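Local coordinates for protein endonuclease V (Homo sapiens, PDB 6OZE) that cleaves inosine-containing RNA as a metal-ion-dependent endoribonuclease of the RNase H-like clan, at residues 24-27 with 28-31; 99-102 with 103-106. The protein carries 4 engineered substitutions. One frame throughout, in Å; residues are numbered along the deposited sequence.

Contact 1: 24-27 with 28-31; sequences DTEA and WQRD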
loop_
_atom_site.group_PDB
_atom_site.type_symbol
_atom_site.label_atom_id
_atom_site.label_comp_id
_atom_site.label_asym_id
_atom_site.label_seq_id
_atom_site.Cartn_x
_atom_site.Cartn_y
_atom_site.Cartn_z
ATOM N N ASP A 24 -6.333 15.286 3.378
ATOM C CA ASP A 24 -6.496 15.362 1.936
ATOM C C ASP A 24 -5.898 16.662 1.423
ATOM O O ASP A 24 -6.040 17.718 2.044
ATOM C CB ASP A 24 -7.983 15.296 1.593
ATOM C CG ASP A 24 -8.596 13.965 1.983
ATOM O OD1 ASP A 24 -7.988 12.924 1.660
ATOM O OD2 ASP A 24 -9.667 13.978 2.632
ATOM N N THR A 25 -5.204 16.577 0.292
ATOM C CA THR A 25 -4.586 17.746 -0.311
ATOM C C THR A 25 -5.112 18.072 -1.701
ATOM O O THR A 25 -4.780 19.139 -2.229
ATOM C CB THR A 25 -3.052 17.588 -0.367
ATOM O OG1 THR A 25 -2.701 16.444 -1.154
ATOM C CG2 THR A 25 -2.475 17.413 1.035
ATOM N N GLU A 26 -5.935 17.210 -2.298
ATOM C CA GLU A 26 -6.418 17.399 -3.659
ATOM C C GLU A 26 -7.935 17.493 -3.660
ATOM O O GLU A 26 -8.604 16.817 -2.872
ATOM C CB GLU A 26 -6.008 16.224 -4.542
ATOM C CG GLU A 26 -4.546 15.817 -4.373
ATOM C CD GLU A 26 -3.593 16.966 -4.628
ATOM O OE1 GLU A 26 -3.784 17.696 -5.628
ATOM O OE2 GLU A 26 -2.664 17.156 -3.815
ATOM N N ALA A 27 -8.468 18.330 -4.556
ATOM C CA ALA A 27 -9.915 18.496 -4.653
ATOM C C ALA A 27 -10.614 17.166 -4.916
ATOM O O ALA A 27 -11.705 16.921 -4.385
ATOM C CB ALA A 27 -10.259 19.506 -5.747
ATOM N N TRP A 28 -10.007 16.293 -5.726
ATOM C CA TRP A 28 -10.686 15.046 -6.070
ATOM C C TRP A 28 -10.915 14.169 -4.848
ATOM O O TRP A 28 -11.865 13.384 -4.821
ATOM C CB TRP A 28 -9.955 14.280 -7.179
ATOM C CG TRP A 28 -8.571 13.777 -6.836
ATOM C CD1 TRP A 28 -7.384 14.359 -7.189
ATOM C CD2 TRP A 28 -8.229 12.588 -6.102
ATOM N NE1 TRP A 28 -6.327 13.613 -6.717
ATOM C CE2 TRP A 28 -6.815 12.520 -6.048
ATOM C CE3 TRP A 28 -8.977 11.573 -5.488
ATOM C CZ2 TRP A 28 -6.135 11.491 -5.389
ATOM C CZ3 TRP A 28 -8.301 10.547 -4.838
ATOM C CH2 TRP A 28 -6.887 10.510 -4.802
ATOM N N GLN A 29 -10.068 14.296 -3.825
ATOM C CA GLN A 29 -10.204 13.463 -2.638
ATOM C C GLN A 29 -11.398 13.861 -1.791
ATOM O O GLN A 29 -11.869 13.049 -0.988
ATOM C CB GLN A 29 -8.927 13.557 -1.798
ATOM C CG GLN A 29 -7.694 13.027 -2.502
ATOM C CD GLN A 29 -6.435 13.372 -1.751
ATOM O OE1 GLN A 29 -6.262 14.512 -1.319
ATOM N NE2 GLN A 29 -5.551 12.389 -1.569
ATOM N N ARG A 30 -11.883 15.090 -1.943
ATOM C CA ARG A 30 -12.973 15.619 -1.143
ATOM C C ARG A 30 -14.311 15.539 -1.863
ATOM O O ARG A 30 -15.294 16.122 -1.397
ATOM C CB ARG A 30 -12.667 17.058 -0.714
ATOM C CG ARG A 30 -11.347 17.193 0.060
ATOM C CD ARG A 30 -11.082 18.621 0.507
ATOM N NE ARG A 30 -10.616 19.473 -0.583
ATOM C CZ ARG A 30 -9.340 19.781 -0.799
ATOM N NH1 ARG A 30 -8.394 19.308 -0.000
ATOM N NH2 ARG A 30 -9.010 20.567 -1.816
ATOM N N ASP A 31 -14.367 14.842 -2.991
ATOM C CA ASP A 31 -15.609 14.655 -3.727
ATOM C C ASP A 31 -16.130 13.244 -3.510
ATOM O O ASP A 31 -15.351 12.288 -3.537
ATOM C CB ASP A 31 -15.361 14.850 -5.220
ATOM C CG ASP A 31 -16.638 14.787 -6.026
ATOM O OD1 ASP A 31 -17.357 15.806 -6.073
ATOM O OD2 ASP A 31 -16.935 13.712 -6.587
#

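Contact 2: 99-102 with 103-106; sequences LVQQ and LREK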
loop_
_atom_site.group_PDB
_atom_site.type_symbol
_atom_site.label_atom_id
_atom_site.label_comp_id
_atom_site.label_asym_id
_atom_site.label_seq_id
_atom_site.Cartn_x
_atom_site.Cartn_y
_atom_site.Cartn_z
ATOM N N LEU A 99 10.775 2.795 -10.264
ATOM C CA LEU A 99 9.734 2.576 -11.265
ATOM C C LEU A 99 8.876 3.821 -11.449
ATOM O O LEU A 99 8.511 4.165 -12.579
ATOM C CB LEU A 99 8.845 1.393 -10.867
ATOM C CG LEU A 99 9.527 0.021 -10.897
ATOM C CD1 LEU A 99 8.569 -1.041 -10.311
ATOM C CD2 LEU A 99 9.937 -0.333 -12.304
ATOM N N VAL A 100 8.535 4.499 -10.350
ATOM C CA VAL A 100 7.726 5.712 -10.459
ATOM C C VAL A 100 8.485 6.790 -11.219
ATOM O O VAL A 100 7.928 7.470 -12.091
ATOM C CB VAL A 100 7.286 6.184 -9.060
ATOM C CG1 VAL A 100 6.558 7.525 -9.158
ATOM C CG2 VAL A 100 6.397 5.141 -8.415
ATOM N N GLN A 101 9.782 6.948 -10.927
ATOM C CA GLN A 101 10.558 7.965 -11.627
ATOM C C GLN A 101 10.704 7.643 -13.109
ATOM O O GLN A 101 10.609 8.543 -13.954
ATOM C CB GLN A 101 11.922 8.166 -10.966
ATOM C CG GLN A 101 12.678 9.371 -11.525
ATOM C CD GLN A 101 11.931 10.680 -11.296
ATOM O OE1 GLN A 101 11.181 10.822 -10.328
ATOM N NE2 GLN A 101 12.130 11.639 -12.195
ATOM N N GLN A 102 10.928 6.371 -13.453
ATOM C CA GLN A 102 10.950 5.988 -14.860
ATOM C C GLN A 102 9.664 6.410 -15.563
ATOM O O GLN A 102 9.696 6.974 -16.666
ATOM C CB GLN A 102 11.154 4.479 -15.003
ATOM C CG GLN A 102 10.941 3.996 -16.434
ATOM C CD GLN A 102 10.806 2.491 -16.555
ATOM O OE1 GLN A 102 10.605 1.791 -15.564
ATOM N NE2 GLN A 102 10.912 1.984 -17.780
ATOM N N LEU A 103 8.522 6.147 -14.935
ATOM C CA LEU A 103 7.250 6.574 -15.510
ATOM C C LEU A 103 7.195 8.094 -15.641
ATOM O O LEU A 103 6.805 8.623 -16.686
ATOM C CB LEU A 103 6.103 6.053 -14.645
ATOM C CG LEU A 103 4.709 6.444 -15.143
ATOM C CD1 LEU A 103 4.508 5.987 -16.584
ATOM C CD2 LEU A 103 3.639 5.871 -14.212
ATOM N N ARG A 104 7.594 8.813 -14.584
ATOM C CA ARG A 104 7.496 10.272 -14.577
ATOM C C ARG A 104 8.275 10.896 -15.727
ATOM O O ARG A 104 7.871 11.936 -16.261
ATOM C CB ARG A 104 7.988 10.827 -13.234
ATOM C CG ARG A 104 7.416 12.197 -12.869
ATOM C CD ARG A 104 8.146 12.844 -11.685
ATOM N NE ARG A 104 8.088 12.050 -10.456
ATOM C CZ ARG A 104 7.186 12.213 -9.491
ATOM N NH1 ARG A 104 6.245 13.141 -9.601
ATOM N NH2 ARG A 104 7.221 11.445 -8.409
ATOM N N GLU A 105 9.383 10.274 -16.132
ATOM C CA GLU A 105 10.194 10.790 -17.226
ATOM C C GLU A 105 9.781 10.217 -18.577
ATOM O O GLU A 105 9.863 10.914 -19.596
ATOM C CB GLU A 105 11.671 10.495 -16.956
ATOM C CG GLU A 105 12.202 11.170 -15.705
ATOM C CD GLU A 105 13.600 10.715 -15.335
ATOM O OE1 GLU A 105 14.150 9.835 -16.032
ATOM O OE2 GLU A 105 14.147 11.235 -14.340
ATOM N N LYS A 106 9.340 8.960 -18.606
ATOM C CA LYS A 106 8.987 8.308 -19.862
ATOM C C LYS A 106 7.604 8.735 -20.351
ATOM O O LYS A 106 7.424 9.053 -21.532
ATOM C CB LYS A 106 9.066 6.788 -19.693
ATOM C CG LYS A 106 8.529 5.974 -20.860
ATOM C CD LYS A 106 8.729 4.478 -20.630
ATOM C CE LYS A 106 8.112 4.027 -19.315
ATOM N NZ LYS A 106 8.132 2.537 -19.132
HETATM O O HOH W 1 9.734 10.114 -7.873
#

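Contact 1: 24-27 with 28-31
Q29 turns back on T25 and E26 because its CG stands anti to its carbonyl carbon (chi1 -63°) and the chain then runs extended (chi2 169°), carrying the side-chain carbonyl to the backbone just before it. The setting is a 3-10 turn in the loop between helix 3-17 and strand 39-47 of this RNase H-like nuclease. Its i to i+3 bonds run from Q29 N to E26 O and from R30 N to A27 O. Q29 OE1 takes two backbone donors: T25 N in the carbonyl plane at 2.8 Å, and E26 N at 2.9 Å from above that plane, 36° out of it. With NE2 of the same amide bonded to R206 O, both ends of the group are used and its rotation is fixed. D24 crosses the Q29 side chain, its OD1 3.6 Å from Q29 CB, and its OD2 is hydrogen-bonded to S208 OG. E26 CB lies 3.4 Å from W28 NE1, and the bend at chi2 turns the carboxylate back toward T25. E26 OE2 accepts a hydrogen bond of 2.8 Å from T25 OG1 on its anti side and forms a salt bridge with R206, which also bonds to that hydroxyl. The arginine's charge would probably help hold the carboxylate ionised. The indole of W28 receives CG of Q29 over one face, offset toward the rim, 3.3 Å above the ring plane, and reaches F34 and V114. The R30 chain bends at chi3 and lays its guanidinium over the turn, with E26 O over the centre of one face, 3.7 Å from R30 CZ.

Contact 2: 99-102 with 103-106
Q101 holds its amide between R104 and E105, turned only 21° from the guanidinium plane but 77° from the carboxylate. With CG anti to the backbone N (chi1 -171°) and a bend at chi2, the amide swings forward over the next turn. There Q101 NE2 donates to E105 OE2 at 3.0 Å in a nearly straight bond, which leaves the Q101 amide in its own plane yet meets the carboxylate from above. On the other end, Q101 OE1 lies at the edge of the guanidinium and accepts a weak bond of 3.3 Å from R104 NE; a water links the same OE1 to R104 NH2. With an alanine in place of Q101, E105 OE2 would probably lose this donor, the water its amide partner, and the R104 head one of the contacts that limit its turning. All of this runs along the last two turns of helix 89-106, where L103, R104, E105 and K106 each send the backbone N-H to the carbonyl four residues back. On the side facing the sheet, L99 and L103 pack on strands 54-63 and 69-78. V100 CG1 approaches R104 NH2 obliquely, at 4.0 Å. Q102 and K106 lie side by side, pointing the same way, but Q102 NE2 and K106 NZ, 3.1 Å apart, are both donors and make no bond; NZ instead reaches the hydroxyl of Y71, and Q102 OE1 takes a weak bond from R75.

Overall arrangement
Coming from the N terminus, the chain leaves helix 3-17 and enters a loop in which contact 1 closes a short turn, well before strand 39-47. Through R206, M207 and S208 that turn is held to the link between strand 199-205 and helix 209-218. Strands 39-47, 54-63 and 69-78 follow, and contact 2 comes after them on the final turns of helix 89-106, ahead of strand 115-118; it closes no loop, and its leucines rest on strands 54-63 and 69-78. The two are in series, neither nested nor crossed. The centres of contact 1 and contact 2 are about 24 Å apart. The nearest atoms of contact 1 and contact 2 are about 11 Å apart, and the two do not touch.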